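Local coordinates for tubulin-like protein CetZ (Methanosaeta thermophila, PDB 3ZID) that binds GTP and probably hydrolyses it as a tubulin/FtsZ-family cytoskeletal GTPase thought to control archaeal cell shape, at residues A[198-203]-A[315-320]. Residues are numbered along the deposited sequence; the frame is centred on the assembly and turned at random.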
loop_
_atom_site.group_PDB
_atom_site.type_symbol
_atom_site.label_atom_id
_atom_site.label_comp_id
_atom_site.label_asym_id
_atom_site.label_seq_id
_atom_site.Cartn_x
_atom_site.Cartn_y
_atom_site.Cartn_z
ATOM N N ALA A 198 7.461 -0.857 -6.242
ATOM C CA ALA A 198 7.795 0.037 -7.336
ATOM C C ALA A 198 7.743 -0.686 -8.685
ATOM O O ALA A 198 7.252 -0.153 -9.674
ATOM C CB ALA A 198 9.156 0.651 -7.098
ATOM N N GLN A 199 8.257 -1.906 -8.716
ATOM C CA GLN A 199 8.289 -2.672 -9.958
ATOM C C GLN A 199 6.878 -2.910 -10.453
ATOM O O GLN A 199 6.563 -2.677 -11.629
ATOM C CB GLN A 199 8.960 -4.010 -9.716
ATOM C CG GLN A 199 9.271 -4.806 -10.956
ATOM C CD GLN A 199 10.133 -6.022 -10.620
ATOM O OE1 GLN A 199 10.047 -6.573 -9.514
ATOM N NE2 GLN A 199 10.974 -6.431 -11.560
ATOM N N ARG A 200 6.012 -3.315 -9.533
ATOM C CA ARG A 200 4.627 -3.570 -9.876
ATOM C C ARG A 200 3.868 -2.312 -10.282
ATOM O O ARG A 200 3.125 -2.354 -11.244
ATOM C CB ARG A 200 3.914 -4.305 -8.739
ATOM C CG ARG A 200 4.316 -5.773 -8.691
ATOM C CD ARG A 200 4.197 -6.376 -7.310
ATOM N NE ARG A 200 5.174 -7.449 -7.112
ATOM C CZ ARG A 200 4.886 -8.629 -6.585
ATOM N NH1 ARG A 200 3.640 -8.920 -6.204
ATOM N NH2 ARG A 200 5.843 -9.531 -6.460
ATOM N N LEU A 201 4.100 -1.184 -9.606
ATOM C CA LEU A 201 3.384 0.051 -9.933
ATOM C C LEU A 201 3.783 0.570 -11.312
ATOM O O LEU A 201 2.952 1.065 -12.073
ATOM C CB LEU A 201 3.661 1.145 -8.897
ATOM C CG LEU A 201 3.036 1.004 -7.499
ATOM C CD1 LEU A 201 3.451 2.197 -6.618
ATOM C CD2 LEU A 201 1.528 0.870 -7.596
ATOM N N LEU A 202 5.082 0.492 -11.594
ATOM C CA LEU A 202 5.604 0.914 -12.889
ATOM C C LEU A 202 5.071 0.043 -14.020
ATOM O O LEU A 202 4.719 0.547 -15.085
ATOM C CB LEU A 202 7.128 0.939 -12.870
ATOM C CG LEU A 202 7.645 2.169 -12.120
ATOM C CD1 LEU A 202 9.140 2.053 -11.884
ATOM C CD2 LEU A 202 7.297 3.437 -12.925
ATOM N N PHE A 203 4.979 -1.256 -13.775
ATOM C CA PHE A 203 4.386 -2.182 -14.736
ATOM C C PHE A 203 2.908 -1.769 -14.926
ATOM O O PHE A 203 2.426 -1.657 -16.055
ATOM C CB PHE A 203 4.530 -3.620 -14.201
ATOM C CG PHE A 203 4.131 -4.715 -15.171
ATOM C CD1 PHE A 203 3.623 -4.433 -16.420
ATOM C CD2 PHE A 203 4.285 -6.046 -14.810
ATOM C CE1 PHE A 203 3.260 -5.465 -17.300
ATOM C CE2 PHE A 203 3.926 -7.077 -15.672
ATOM C CZ PHE A 203 3.403 -6.780 -16.919
ATOM N N ARG A 315 6.217 -11.471 -18.643
ATOM C CA ARG A 315 5.919 -11.225 -17.248
ATOM C C ARG A 315 4.424 -10.935 -17.135
ATOM O O ARG A 315 3.758 -10.509 -18.096
ATOM C CB ARG A 315 6.749 -10.074 -16.676
ATOM C CG ARG A 315 6.531 -8.725 -17.344
ATOM C CD ARG A 315 7.191 -7.632 -16.492
ATOM N NE ARG A 315 6.968 -6.303 -17.055
ATOM C CZ ARG A 315 7.360 -5.173 -16.474
ATOM N NH1 ARG A 315 7.989 -5.219 -15.309
ATOM N NH2 ARG A 315 7.134 -4.002 -17.065
ATOM N N VAL A 316 3.890 -11.195 -15.956
ATOM C CA VAL A 316 2.475 -11.046 -15.727
ATOM C C VAL A 316 2.263 -10.175 -14.508
ATOM O O VAL A 316 2.914 -10.348 -13.472
ATOM C CB VAL A 316 1.785 -12.413 -15.506
ATOM C CG1 VAL A 316 0.298 -12.222 -15.214
ATOM C CG2 VAL A 316 1.967 -13.303 -16.736
ATOM N N LEU A 317 1.344 -9.242 -14.653
ATOM C CA LEU A 317 0.850 -8.473 -13.533
ATOM C C LEU A 317 -0.602 -8.828 -13.291
ATOM O O LEU A 317 -1.416 -8.839 -14.200
ATOM C CB LEU A 317 0.977 -6.979 -13.809
ATOM C CG LEU A 317 0.410 -6.088 -12.689
ATOM C CD1 LEU A 317 1.411 -5.965 -11.597
ATOM C CD2 LEU A 317 0.073 -4.721 -13.247
ATOM N N SER A 318 -0.928 -9.093 -12.043
ATOM C CA SER A 318 -2.311 -9.314 -11.676
ATOM C C SER A 318 -2.777 -8.228 -10.703
ATOM O O SER A 318 -2.076 -7.873 -9.754
ATOM C CB SER A 318 -2.475 -10.711 -11.069
ATOM O OG SER A 318 -1.637 -10.869 -9.932
ATOM N N VAL A 319 -3.949 -7.678 -10.968
ATOM C CA VAL A 319 -4.544 -6.712 -10.062
ATOM C C VAL A 319 -5.728 -7.444 -9.505
ATOM O O VAL A 319 -6.609 -7.842 -10.246
ATOM C CB VAL A 319 -4.991 -5.412 -10.770
ATOM C CG1 VAL A 319 -5.560 -4.404 -9.743
ATOM C CG2 VAL A 319 -3.814 -4.798 -11.588
ATOM N N LEU A 320 -5.719 -7.660 -8.197
ATOM C CA LEU A 320 -6.767 -8.426 -7.528
ATOM C C LEU A 320 -7.609 -7.517 -6.659
ATOM O O LEU A 320 -7.109 -6.570 -6.064
ATOM C CB LEU A 320 -6.170 -9.484 -6.616
ATOM C CG LEU A 320 -5.358 -10.594 -7.259
ATOM C CD1 LEU A 320 -4.944 -11.590 -6.181
ATOM C CD2 LEU A 320 -6.185 -11.266 -8.339
HETATM O O HOH W 1 8.376 -2.683 -13.680
#
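NH1 of Arg-315 is gripped by a water and by the hydroxyl of Tyr-236, while the guanidinium it belongs to lies flat over the Phe-203 ring in a cation-pi stack, with CZ 3.7 Å from the ring centroid and the planes only 7° apart. The water, 3.0 Å from Arg-315 NH1, sits at the edge of the guanidinium, in its plane, and donates in turn to the backbone oxygen of Gln-199 at 2.7 Å, which also takes the amide of Phe-203, one helical turn on; helix 186-210 is so linked to strand 315-322. Arginine suits this place because its N-H groups point outward while its face rests on the ring; NE bonds to Gln-278. Phe-203, with CG anti to its backbone N (chi1 -172°), reaches from the helix towards the strand and offers its opposite face to Leu-317, whose CB makes a CH-pi contact 3.8 Å from the centroid. CD1 of Leu-317 continues the apolar packing to CG of Arg-200 at 4.1 Å, while NH1 of Arg-200 bonds to the carbonyls of Gly-258 and Leu-234. Were Phe-203 an alanine, the guanidinium is likely to lose the surface it lies on, and a gap to open between Arg-315 and Leu-317. Segments 198-203 and 315-320 run at 89° to each other, and the long helix that joins the GTPase domain to the next domain thus meets the mixed sheet through an aromatic side chain able to serve both a cation and a hydrocarbon.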